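PDB 2RGY: transcriptional regulator, LacI family from Burkholderia phymatum, which probably represses or otherwise controls transcription in response to a small effector, such as a sugar, bound by its periplasmic-binding-protein-like domain. Local coordinates for residues G12-T17 and V73-L78; A59-I64 and L83-R88; A132-P137 and L193-D198; G136-S141 and L166-F171. One frame throughout, in Å; residues are numbered along the deposited sequence.

Interaction 1: residues G12-T17 and V73-L78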
loop_
_atom_site.group_PDB
_atom_site.type_symbol
_atom_site.label_atom_id
_atom_site.label_comp_id
_atom_site.label_asym_id
_atom_site.label_seq_id
_atom_site.Cartn_x
_atom_site.Cartn_y
_atom_site.Cartn_z
ATOM N N GLY A 12 10.136 -14.436 -11.887
ATOM C CA GLY A 12 9.659 -14.462 -10.517
ATOM C C GLY A 12 10.060 -13.205 -9.776
ATOM O O GLY A 12 11.084 -12.612 -10.095
ATOM N N LEU A 13 9.259 -12.794 -8.798
ATOM C CA LEU A 13 9.549 -11.595 -8.022
ATOM C C LEU A 13 9.291 -11.784 -6.532
ATOM O O LEU A 13 8.186 -12.145 -6.130
ATOM C CB LEU A 13 8.698 -10.421 -8.515
ATOM C CG LEU A 13 8.653 -9.192 -7.594
ATOM C CD1 LEU A 13 10.044 -8.595 -7.431
ATOM C CD2 LEU A 13 7.701 -8.158 -8.183
ATOM N N PHE A 14 10.307 -11.545 -5.714
ATOM C CA PHE A 14 10.120 -11.655 -4.278
ATOM C C PHE A 14 10.161 -10.277 -3.625
ATOM O O PHE A 14 11.064 -9.481 -3.883
ATOM C CB PHE A 14 11.196 -12.505 -3.615
ATOM C CG PHE A 14 11.117 -12.488 -2.114
ATOM C CD1 PHE A 14 10.224 -13.321 -1.445
ATOM C CD2 PHE A 14 11.893 -11.590 -1.369
ATOM C CE1 PHE A 14 10.097 -13.267 -0.046
ATOM C CE2 PHE A 14 11.777 -11.523 0.029
ATOM C CZ PHE A 14 10.874 -12.366 0.692
ATOM N N VAL A 15 9.171 -10.008 -2.785
ATOM C CA VAL A 15 9.098 -8.766 -2.035
ATOM C C VAL A 15 8.749 -9.221 -0.618
ATOM O O VAL A 15 7.954 -10.150 -0.431
ATOM C CB VAL A 15 8.003 -7.817 -2.569
ATOM C CG1 VAL A 15 8.377 -7.319 -3.951
ATOM C CG2 VAL A 15 6.662 -8.531 -2.601
ATOM N N PRO A 16 9.353 -8.593 0.395
ATOM C CA PRO A 16 9.076 -8.979 1.782
ATOM C C PRO A 16 7.641 -8.750 2.249
ATOM O O PRO A 16 7.245 -9.271 3.294
ATOM C CB PRO A 16 10.088 -8.162 2.573
ATOM C CG PRO A 16 10.277 -6.940 1.720
ATOM C CD PRO A 16 10.343 -7.505 0.333
ATOM N N THR A 17 6.866 -7.990 1.477
ATOM C CA THR A 17 5.472 -7.699 1.826
ATOM C C THR A 17 4.792 -6.932 0.689
ATOM O O THR A 17 5.463 -6.258 -0.087
ATOM C CB THR A 17 5.398 -6.858 3.130
ATOM O OG1 THR A 17 4.032 -6.694 3.535
ATOM C CG2 THR A 17 6.030 -5.487 2.919
ATOM N N VAL A 73 14.780 -10.034 -6.929
ATOM C CA VAL A 73 14.746 -10.161 -5.486
ATOM C C VAL A 73 15.100 -8.918 -4.697
ATOM O O VAL A 73 16.093 -8.259 -4.981
ATOM C CB VAL A 73 15.690 -11.305 -5.029
ATOM C CG1 VAL A 73 15.721 -11.395 -3.520
ATOM C CG2 VAL A 73 15.242 -12.614 -5.638
ATOM N N ILE A 74 14.262 -8.593 -3.716
ATOM C CA ILE A 74 14.526 -7.471 -2.825
ATOM C C ILE A 74 14.197 -7.926 -1.413
ATOM O O ILE A 74 13.096 -8.394 -1.139
ATOM C CB ILE A 74 13.699 -6.202 -3.157
ATOM C CG1 ILE A 74 14.018 -5.103 -2.135
ATOM C CG2 ILE A 74 12.223 -6.499 -3.149
ATOM C CD1 ILE A 74 13.398 -3.752 -2.464
ATOM N N SER A 75 15.176 -7.805 -0.525
ATOM C CA SER A 75 15.004 -8.201 0.862
ATOM C C SER A 75 16.182 -7.700 1.666
ATOM O O SER A 75 17.327 -7.805 1.233
ATOM C CB SER A 75 14.925 -9.726 0.974
ATOM O OG SER A 75 15.066 -10.160 2.322
ATOM N N HIS A 76 15.899 -7.135 2.833
ATOM C CA HIS A 76 16.963 -6.650 3.691
ATOM C C HIS A 76 17.161 -7.628 4.842
ATOM O O HIS A 76 17.935 -7.362 5.761
ATOM C CB HIS A 76 16.621 -5.258 4.223
ATOM C CG HIS A 76 15.395 -5.225 5.082
ATOM N ND1 HIS A 76 15.320 -5.891 6.289
ATOM C CD2 HIS A 76 14.206 -4.607 4.915
ATOM C CE1 HIS A 76 14.131 -5.678 6.827
ATOM N NE2 HIS A 76 13.436 -4.904 6.016
ATOM N N ASP A 77 16.450 -8.753 4.788
ATOM C CA ASP A 77 16.544 -9.795 5.815
ATOM C C ASP A 77 17.561 -10.855 5.397
ATOM O O ASP A 77 18.114 -11.568 6.234
ATOM C CB ASP A 77 15.188 -10.478 6.025
ATOM C CG ASP A 77 14.162 -9.564 6.661
ATOM O OD1 ASP A 77 14.325 -9.224 7.847
ATOM O OD2 ASP A 77 13.187 -9.187 5.978
ATOM N N LEU A 78 17.787 -10.976 4.093
ATOM C CA LEU A 78 18.747 -11.948 3.594
ATOM C C LEU A 78 20.153 -11.475 3.938
ATOM O O LEU A 78 20.408 -10.278 4.032
ATOM C CB LEU A 78 18.632 -12.099 2.075
ATOM C CG LEU A 78 17.347 -12.671 1.468
ATOM C CD1 LEU A 78 17.449 -12.565 -0.041
ATOM C CD2 LEU A 78 17.161 -14.139 1.880
#

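Interaction 2: residues A59-I64 and L83-R88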
loop_
_atom_site.group_PDB
_atom_site.type_symbol
_atom_site.label_atom_id
_atom_site.label_comp_id
_atom_site.label_asym_id
_atom_site.label_seq_id
_atom_site.Cartn_x
_atom_site.Cartn_y
_atom_site.Cartn_z
ATOM N N ALA A 59 10.888 -18.600 0.122
ATOM C CA ALA A 59 10.110 -18.003 -0.957
ATOM C C ALA A 59 10.903 -17.948 -2.260
ATOM O O ALA A 59 10.389 -18.309 -3.318
ATOM C CB ALA A 59 9.657 -16.618 -0.561
ATOM N N VAL A 60 12.152 -17.497 -2.193
ATOM C CA VAL A 60 12.970 -17.429 -3.400
ATOM C C VAL A 60 13.228 -18.833 -3.953
ATOM O O VAL A 60 13.193 -19.038 -5.166
ATOM C CB VAL A 60 14.313 -16.714 -3.143
ATOM C CG1 VAL A 60 15.136 -16.686 -4.421
ATOM C CG2 VAL A 60 14.055 -15.290 -2.659
ATOM N N ARG A 61 13.480 -19.804 -3.078
ATOM C CA ARG A 61 13.698 -21.173 -3.546
ATOM C C ARG A 61 12.431 -21.725 -4.207
ATOM O O ARG A 61 12.503 -22.544 -5.117
ATOM C CB ARG A 61 14.144 -22.074 -2.384
ATOM C CG ARG A 61 15.597 -21.835 -1.964
ATOM C CD ARG A 61 16.083 -22.804 -0.874
ATOM N NE ARG A 61 15.393 -22.609 0.401
ATOM C CZ ARG A 61 15.998 -22.498 1.586
ATOM N NH1 ARG A 61 17.325 -22.559 1.687
ATOM N NH2 ARG A 61 15.271 -22.332 2.680
ATOM N N PHE A 62 11.276 -21.253 -3.749
ATOM C CA PHE A 62 9.977 -21.658 -4.282
ATOM C C PHE A 62 9.797 -21.101 -5.702
ATOM O O PHE A 62 9.170 -21.728 -6.551
ATOM C CB PHE A 62 8.868 -21.123 -3.370
ATOM C CG PHE A 62 7.482 -21.544 -3.769
ATOM C CD1 PHE A 62 7.161 -22.895 -3.895
ATOM C CD2 PHE A 62 6.475 -20.587 -3.974
ATOM C CE1 PHE A 62 5.856 -23.304 -4.217
ATOM C CE2 PHE A 62 5.161 -20.977 -4.295
ATOM C CZ PHE A 62 4.850 -22.346 -4.419
ATOM N N LEU A 63 10.341 -19.912 -5.947
ATOM C CA LEU A 63 10.260 -19.290 -7.263
ATOM C C LEU A 63 11.208 -20.021 -8.208
ATOM O O LEU A 63 10.864 -20.324 -9.353
ATOM C CB LEU A 63 10.661 -17.810 -7.186
ATOM C CG LEU A 63 9.711 -16.841 -6.469
ATOM C CD1 LEU A 63 10.363 -15.465 -6.374
ATOM C CD2 LEU A 63 8.385 -16.758 -7.219
ATOM N N ILE A 64 12.411 -20.297 -7.713
ATOM C CA ILE A 64 13.431 -20.994 -8.494
ATOM C C ILE A 64 12.947 -22.392 -8.852
ATOM O O ILE A 64 13.210 -22.893 -9.938
ATOM C CB ILE A 64 14.760 -21.108 -7.700
ATOM C CG1 ILE A 64 15.382 -19.728 -7.514
ATOM C CG2 ILE A 64 15.739 -22.016 -8.435
ATOM C CD1 ILE A 64 16.685 -19.747 -6.758
ATOM N N LEU A 83 22.587 -14.313 -0.810
ATOM C CA LEU A 83 22.555 -13.833 -2.188
ATOM C C LEU A 83 23.426 -14.721 -3.092
ATOM O O LEU A 83 23.032 -15.048 -4.212
ATOM C CB LEU A 83 23.030 -12.377 -2.244
ATOM C CG LEU A 83 22.056 -11.236 -1.905
ATOM C CD1 LEU A 83 21.139 -11.586 -0.759
ATOM C CD2 LEU A 83 22.879 -10.000 -1.574
ATOM N N ASP A 84 24.600 -15.118 -2.594
ATOM C CA ASP A 84 25.526 -15.971 -3.350
ATOM C C ASP A 84 24.987 -17.379 -3.592
ATOM O O ASP A 84 25.187 -17.962 -4.662
ATOM C CB ASP A 84 26.869 -16.067 -2.618
ATOM C CG ASP A 84 27.585 -14.738 -2.553
ATOM O OD1 ASP A 84 27.809 -14.136 -3.622
ATOM O OD2 ASP A 84 27.924 -14.294 -1.436
ATOM N N GLU A 85 24.298 -17.918 -2.594
ATOM C CA GLU A 85 23.721 -19.259 -2.679
ATOM C C GLU A 85 22.569 -19.288 -3.681
ATOM O O GLU A 85 22.521 -20.142 -4.571
ATOM C CB GLU A 85 23.219 -19.680 -1.301
ATOM C CG GLU A 85 22.646 -21.059 -1.265
ATOM C CD GLU A 85 22.246 -21.456 0.130
ATOM O OE1 GLU A 85 21.123 -21.087 0.565
ATOM O OE2 GLU A 85 23.072 -22.126 0.799
ATOM N N LEU A 86 21.644 -18.343 -3.527
ATOM C CA LEU A 86 20.490 -18.233 -4.408
ATOM C C LEU A 86 20.960 -17.995 -5.836
ATOM O O LEU A 86 20.357 -18.487 -6.782
ATOM C CB LEU A 86 19.593 -17.072 -3.951
ATOM C CG LEU A 86 18.927 -17.221 -2.578
ATOM C CD1 LEU A 86 18.276 -15.906 -2.142
ATOM C CD2 LEU A 86 17.897 -18.335 -2.653
ATOM N N HIS A 87 22.049 -17.247 -5.992
ATOM C CA HIS A 87 22.561 -16.953 -7.321
ATOM C C HIS A 87 23.153 -18.177 -8.016
ATOM O O HIS A 87 23.020 -18.315 -9.235
ATOM C CB HIS A 87 23.607 -15.847 -7.271
ATOM C CG HIS A 87 23.885 -15.238 -8.606
ATOM N ND1 HIS A 87 22.956 -14.477 -9.283
ATOM C CD2 HIS A 87 24.983 -15.283 -9.398
ATOM C CE1 HIS A 87 23.469 -14.077 -10.432
ATOM N NE2 HIS A 87 24.698 -14.553 -10.525
ATOM N N ARG A 88 23.806 -19.065 -7.269
ATOM C CA ARG A 88 24.358 -20.256 -7.916
ATOM C C ARG A 88 23.249 -21.257 -8.240
ATOM O O ARG A 88 23.416 -22.132 -9.098
ATOM C CB ARG A 88 25.430 -20.912 -7.051
ATOM C CG ARG A 88 25.005 -21.233 -5.644
ATOM C CD ARG A 88 25.895 -22.335 -5.082
ATOM N NE ARG A 88 25.392 -23.653 -5.459
ATOM C CZ ARG A 88 24.208 -24.125 -5.067
ATOM N NH1 ARG A 88 23.416 -23.378 -4.292
ATOM N NH2 ARG A 88 23.812 -25.337 -5.445
#

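Interaction 3: residues A132-P137 and L193-D198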
loop_
_atom_site.group_PDB
_atom_site.type_symbol
_atom_site.label_atom_id
_atom_site.label_comp_id
_atom_site.label_asym_id
_atom_site.label_seq_id
_atom_site.Cartn_x
_atom_site.Cartn_y
_atom_site.Cartn_z
ATOM N N ALA A 132 16.909 13.532 16.552
ATOM C CA ALA A 132 16.597 12.177 16.984
ATOM C C ALA A 132 16.376 11.322 15.734
ATOM O O ALA A 132 16.027 11.840 14.676
ATOM C CB ALA A 132 15.337 12.175 17.864
ATOM N N VAL A 133 16.574 10.014 15.858
ATOM C CA VAL A 133 16.394 9.122 14.721
ATOM C C VAL A 133 15.660 7.823 15.049
ATOM O O VAL A 133 15.911 7.195 16.075
ATOM C CB VAL A 133 17.747 8.722 14.100
ATOM C CG1 VAL A 133 17.508 7.809 12.913
ATOM C CG2 VAL A 133 18.540 9.961 13.686
ATOM N N ILE A 134 14.744 7.437 14.169
ATOM C CA ILE A 134 14.008 6.186 14.304
ATOM C C ILE A 134 14.417 5.444 13.040
ATOM O O ILE A 134 14.036 5.836 11.941
ATOM C CB ILE A 134 12.480 6.407 14.305
ATOM C CG1 ILE A 134 12.053 7.093 15.606
ATOM C CG2 ILE A 134 11.766 5.066 14.149
ATOM C CD1 ILE A 134 10.578 7.418 15.667
ATOM N N SER A 135 15.213 4.390 13.188
ATOM C CA SER A 135 15.680 3.660 12.017
ATOM C C SER A 135 15.061 2.292 11.796
ATOM O O SER A 135 14.163 1.865 12.528
ATOM C CB SER A 135 17.203 3.510 12.070
ATOM O OG SER A 135 17.595 2.373 12.834
ATOM N N GLY A 136 15.550 1.622 10.753
ATOM C CA GLY A 136 15.094 0.287 10.446
ATOM C C GLY A 136 16.060 -0.640 11.144
ATOM O O GLY A 136 16.888 -0.176 11.930
ATOM N N PRO A 137 15.984 -1.954 10.899
ATOM C CA PRO A 137 16.911 -2.867 11.564
ATOM C C PRO A 137 18.364 -2.519 11.273
ATOM O O PRO A 137 18.723 -2.155 10.150
ATOM C CB PRO A 137 16.514 -4.238 11.009
ATOM C CG PRO A 137 15.842 -3.919 9.700
ATOM C CD PRO A 137 15.051 -2.686 10.026
ATOM N N LEU A 193 13.368 15.251 13.930
ATOM C CA LEU A 193 13.350 13.788 13.872
ATOM C C LEU A 193 13.505 13.221 12.466
ATOM O O LEU A 193 12.844 13.664 11.529
ATOM C CB LEU A 193 12.034 13.264 14.466
ATOM C CG LEU A 193 11.726 11.768 14.295
ATOM C CD1 LEU A 193 12.723 10.947 15.085
ATOM C CD2 LEU A 193 10.310 11.472 14.770
ATOM N N PHE A 194 14.384 12.237 12.331
ATOM C CA PHE A 194 14.597 11.576 11.055
ATOM C C PHE A 194 14.108 10.134 11.148
ATOM O O PHE A 194 14.555 9.372 12.009
ATOM C CB PHE A 194 16.075 11.590 10.682
ATOM C CG PHE A 194 16.409 10.738 9.495
ATOM C CD1 PHE A 194 15.596 10.741 8.359
ATOM C CD2 PHE A 194 17.580 9.980 9.482
ATOM C CE1 PHE A 194 15.947 10.006 7.219
ATOM C CE2 PHE A 194 17.953 9.234 8.347
ATOM C CZ PHE A 194 17.136 9.247 7.211
ATOM N N CYS A 195 13.182 9.777 10.266
ATOM C CA CYS A 195 12.630 8.429 10.216
ATOM C C CYS A 195 13.133 7.709 8.969
ATOM O O CYS A 195 12.991 8.205 7.853
ATOM C CB CYS A 195 11.106 8.489 10.206
ATOM S SG CYS A 195 10.442 9.139 11.738
ATOM N N ALA A 196 13.703 6.528 9.176
ATOM C CA ALA A 196 14.279 5.714 8.109
ATOM C C ALA A 196 13.385 5.465 6.893
ATOM O O ALA A 196 13.887 5.128 5.819
ATOM C CB ALA A 196 14.764 4.385 8.685
ATOM N N ASN A 197 12.073 5.601 7.064
ATOM C CA ASN A 197 11.144 5.438 5.947
ATOM C C ASN A 197 9.857 6.194 6.247
ATOM O O ASN A 197 9.548 6.462 7.410
ATOM C CB ASN A 197 10.881 3.948 5.640
ATOM C CG ASN A 197 9.872 3.299 6.577
ATOM O OD1 ASN A 197 9.598 3.788 7.674
ATOM N ND2 ASN A 197 9.327 2.164 6.144
ATOM N N ASP A 198 9.136 6.564 5.194
ATOM C CA ASP A 198 7.894 7.319 5.334
ATOM C C ASP A 198 6.855 6.624 6.216
ATOM O O ASP A 198 6.114 7.291 6.941
ATOM C CB ASP A 198 7.284 7.610 3.954
ATOM C CG ASP A 198 8.107 8.614 3.148
ATOM O OD1 ASP A 198 8.995 9.273 3.727
ATOM O OD2 ASP A 198 7.862 8.756 1.935
#

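Interaction 4: residues G136-S141 and L166-F171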
loop_
_atom_site.group_PDB
_atom_site.type_symbol
_atom_site.label_atom_id
_atom_site.label_comp_id
_atom_site.label_asym_id
_atom_site.label_seq_id
_atom_site.Cartn_x
_atom_site.Cartn_y
_atom_site.Cartn_z
ATOM N N GLY A 136 15.550 1.622 10.753
ATOM C CA GLY A 136 15.094 0.287 10.446
ATOM C C GLY A 136 16.060 -0.640 11.144
ATOM O O GLY A 136 16.888 -0.176 11.930
ATOM N N PRO A 137 15.984 -1.954 10.899
ATOM C CA PRO A 137 16.911 -2.867 11.564
ATOM C C PRO A 137 18.364 -2.519 11.273
ATOM O O PRO A 137 18.723 -2.155 10.150
ATOM C CB PRO A 137 16.514 -4.238 11.009
ATOM C CG PRO A 137 15.842 -3.919 9.700
ATOM C CD PRO A 137 15.051 -2.686 10.026
ATOM N N PHE A 138 19.194 -2.633 12.302
ATOM C CA PHE A 138 20.611 -2.338 12.174
ATOM C C PHE A 138 21.296 -3.292 11.205
ATOM O O PHE A 138 22.368 -2.979 10.681
ATOM C CB PHE A 138 21.283 -2.412 13.547
ATOM C CG PHE A 138 20.965 -1.234 14.446
ATOM C CD1 PHE A 138 21.289 -1.274 15.801
ATOM C CD2 PHE A 138 20.343 -0.080 13.932
ATOM C CE1 PHE A 138 20.997 -0.193 16.647
ATOM C CE2 PHE A 138 20.044 1.009 14.756
ATOM C CZ PHE A 138 20.373 0.952 16.123
ATOM N N THR A 139 20.680 -4.451 10.972
ATOM C CA THR A 139 21.243 -5.442 10.053
ATOM C C THR A 139 20.882 -5.199 8.582
ATOM O O THR A 139 21.337 -5.931 7.701
ATOM C CB THR A 139 20.817 -6.883 10.428
ATOM O OG1 THR A 139 19.390 -6.943 10.587
ATOM C CG2 THR A 139 21.514 -7.332 11.716
ATOM N N ALA A 140 20.064 -4.187 8.311
ATOM C CA ALA A 140 19.692 -3.878 6.928
ATOM C C ALA A 140 20.760 -2.936 6.372
ATOM O O ALA A 140 20.933 -1.829 6.878
ATOM C CB ALA A 140 18.319 -3.213 6.877
ATOM N N SER A 141 21.474 -3.377 5.337
ATOM C CA SER A 141 22.539 -2.569 4.748
ATOM C C SER A 141 22.048 -1.236 4.188
ATOM O O SER A 141 22.754 -0.239 4.254
ATOM C CB SER A 141 23.279 -3.352 3.648
ATOM O OG SER A 141 22.465 -3.546 2.505
ATOM N N LEU A 166 18.716 7.263 19.162
ATOM C CA LEU A 166 18.465 6.407 18.018
ATOM C C LEU A 166 17.665 5.183 18.455
ATOM O O LEU A 166 18.137 4.380 19.258
ATOM C CB LEU A 166 19.812 5.973 17.424
ATOM C CG LEU A 166 19.944 5.257 16.075
ATOM C CD1 LEU A 166 18.948 4.126 16.017
ATOM C CD2 LEU A 166 19.721 6.222 14.921
ATOM N N ILE A 167 16.451 5.043 17.933
ATOM C CA ILE A 167 15.604 3.897 18.265
ATOM C C ILE A 167 15.602 2.935 17.080
ATOM O O ILE A 167 15.237 3.322 15.975
ATOM C CB ILE A 167 14.141 4.323 18.517
ATOM C CG1 ILE A 167 14.082 5.538 19.447
ATOM C CG2 ILE A 167 13.379 3.174 19.136
ATOM C CD1 ILE A 167 14.555 5.260 20.870
ATOM N N GLU A 168 16.017 1.691 17.299
ATOM C CA GLU A 168 16.024 0.706 16.221
ATOM C C GLU A 168 14.596 0.194 16.055
ATOM O O GLU A 168 13.936 -0.146 17.039
ATOM C CB GLU A 168 16.944 -0.469 16.559
ATOM C CG GLU A 168 17.314 -1.328 15.350
ATOM C CD GLU A 168 17.907 -2.680 15.734
ATOM O OE1 GLU A 168 18.542 -2.789 16.812
ATOM O OE2 GLU A 168 17.755 -3.639 14.951
ATOM N N SER A 169 14.116 0.151 14.814
ATOM C CA SER A 169 12.767 -0.336 14.552
ATOM C C SER A 169 12.749 -1.305 13.362
ATOM O O SER A 169 13.800 -1.789 12.949
ATOM C CB SER A 169 11.811 0.831 14.312
ATOM O OG SER A 169 10.474 0.377 14.370
ATOM N N ASP A 170 11.571 -1.570 12.797
ATOM C CA ASP A 170 11.478 -2.530 11.701
ATOM C C ASP A 170 10.836 -2.081 10.394
ATOM O O ASP A 170 10.440 -2.922 9.599
ATOM C CB ASP A 170 10.744 -3.777 12.199
ATOM C CG ASP A 170 9.317 -3.476 12.617
ATOM O OD1 ASP A 170 8.867 -2.326 12.413
ATOM O OD2 ASP A 170 8.637 -4.383 13.140
ATOM N N PHE A 171 10.744 -0.775 10.160
ATOM C CA PHE A 171 10.133 -0.246 8.932
ATOM C C PHE A 171 8.607 -0.371 8.841
ATOM O O PHE A 171 8.017 0.093 7.862
ATOM C CB PHE A 171 10.715 -0.917 7.673
ATOM C CG PHE A 171 12.124 -0.507 7.342
ATOM C CD1 PHE A 171 12.515 0.832 7.408
ATOM C CD2 PHE A 171 13.047 -1.458 6.908
ATOM C CE1 PHE A 171 13.814 1.226 7.043
ATOM C CE2 PHE A 171 14.346 -1.084 6.539
ATOM C CZ PHE A 171 14.730 0.265 6.605
#

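Interaction 1: residues G12-T17 and V73-L78
With CG anti to the backbone N (chi1 173°), F14 brings its ring edge to the I74 carbonyl and to S75 CB. I74 has CG1 anti to its own N (chi1 178°), which leaves CG2 in the cramped place between N and carbonyl carbon, facing the 12-17 chain. F14 CD2 lies 3.4 Å from I74 O, near the ring plane, and F14 CE2 is 3.7 Å from S75 CB. I74 CG2 sits 3.3 Å from F14 O and 4.0 Å from V15 CG1. Strands 10-14 and 70-73 run parallel here as neighbours in the N-terminal sheet of a periplasmic-binding-protein-like fold, and F14 and V73 form a parallel bridge with their side chains on the same face. The chains part beyond this bridge, and the I74 N to F14 O hydrogen bond is weak, at 3.3 Å. P16 follows, its CD 3.2 Å from I74 O, while helix 21-36 packs on P16 and I74. S75 OG accepts from D77 N at 3.2 Å, an ST turn in the loop that leads to helix 80-89; R98 NH1 hydrogen-bonds to the carbonyl oxygens of S75 and L78.

Interaction 2: residues A59-I64 and L83-R88
V60 and L86 meet in a small apolar contact between two nearly parallel helices, 52-65 and 80-89, which lie side by side against the N-terminal sheet. The axes of segments 59-64 and 83-88 approach to 11.0 Å at an angle of 11°, a wide spacing bridged by a few side chains. L86 does most of the bridging. Its CG is anti to the carbonyl carbon (chi1 -65°), and both methyls reach the V60 branch, which they cross at about a right angle: V60 CG1 is 3.7 Å from L86 CD2 and 4.0 Å from L86 CD1. One turn further along, I64 uses the tip of its extended chain, CD1 lying 3.9 Å from L86 O. The aliphatic part of R61 adds to the packing, with R61 CG 4.2 Å from L86 CD2. The polar end of R61 heads toward E85, but R61 NH1 and E85 OE1 stay 4.2 Å apart, too far for a salt bridge; any attraction is probably modest, and R61 also has a long, weak ion pair with E54. F62, also on helix 52-65, stacks on H40 of the second subunit. M89 of helix 80-89 extends the packing against R61 and I64. Toward the sheet, V60 rests on F14 of strand 10-14 and L86 on M93 of strand 93-96.

Interaction 3: residues A132-P137 and L193-D198
V133 and F194 lie side by side and point the same way, on one face of a parallel pair of strands. V133 CG1 comes within 4.1 Å of F194 CD2, set obliquely to the ring. A132, I134, L193 and C195 occupy the other face. There L193, its CG anti to the backbone N (chi1 171°), leans across to the neighbouring strand: L193 CD1 fits between A132 CB, 4.0 Å away, and I134 CG1, 3.9 Å away, and the I134 and L193 chains pass at a slant. At the strand ends A196 points its methyl toward the 132-137 chain, CB 3.5 Å from S135 CA. Strands 131-135 and 192-195 are adjacent in the C-terminal sheet of the periplasmic-binding-protein-like fold. Helix 141-155 packs on the V133 face, where F150 stacks on F194, and helices 173-186 and 198-210 pack on the other. Three backbone bonds join the strands: F194 N to A132 O, I134 N to F194 O and A196 N to I134 O, each 2.9 Å long and close to straight (166° to 168°). These bonds satisfy the buried backbone groups they use, while V133, F194, A132, I134 and L193 contribute apolar packing against the helices.

Interaction 4: residues G136-S141 and L166-F171
F138 stacks on E168 where the loop after strand 131-135 meets the end of edge strand 166-168, in the C-terminal sheet of the periplasmic-binding-protein-like fold. P137 to A140 form a type I turn, closed by A140 N to P137 O, just ahead of helix 141-155. The single hydrogen bond between the segments runs from F138 N to E168 OE2, 3.2 Å and nearly straight at 171°, the donor standing above the carboxylate plane. Over one face of the F138 ring lies the extended E168 chain: E168 CG makes a CH-pi contact 3.6 Å from the ring centroid, and the carboxylate is stacked, its plane only 18° from that of the ring. A second CH-pi contact involves F171. With CG anti to the carbonyl carbon (chi1 -72°), the F171 ring turns its face to G136 CA, which lies 3.9 Å from the F171 centroid, displaced toward the rim. Apolar contacts complete the set. P137 crosses F171 at about a right angle, with P137 CD 3.9 Å from F171 CE2. At the F138 edge, in the plane of the ring, L166 CD1 lies 3.5 Å from F138 CZ.

Interactions 1 and 2 belong to the N-terminal sheet and the helices packed on it, and their segments alternate along the chain; F14 of interaction 1 touches A59 of interaction 2. Interactions 3 and 4 follow in sequence and share G136 and P137. Their centres are about 8 Å apart, and strand 131-135 lies between strands 166-168 and 192-195 in the C-terminal sheet. The two groups meet through H76 of interaction 1, which packs against P137, A140 and F171, although the centres of interactions 1 and 4 are about 17 Å apart. Loops at the strand ends therefore face each other between the two halves, where effectors bind in LacI-family relatives.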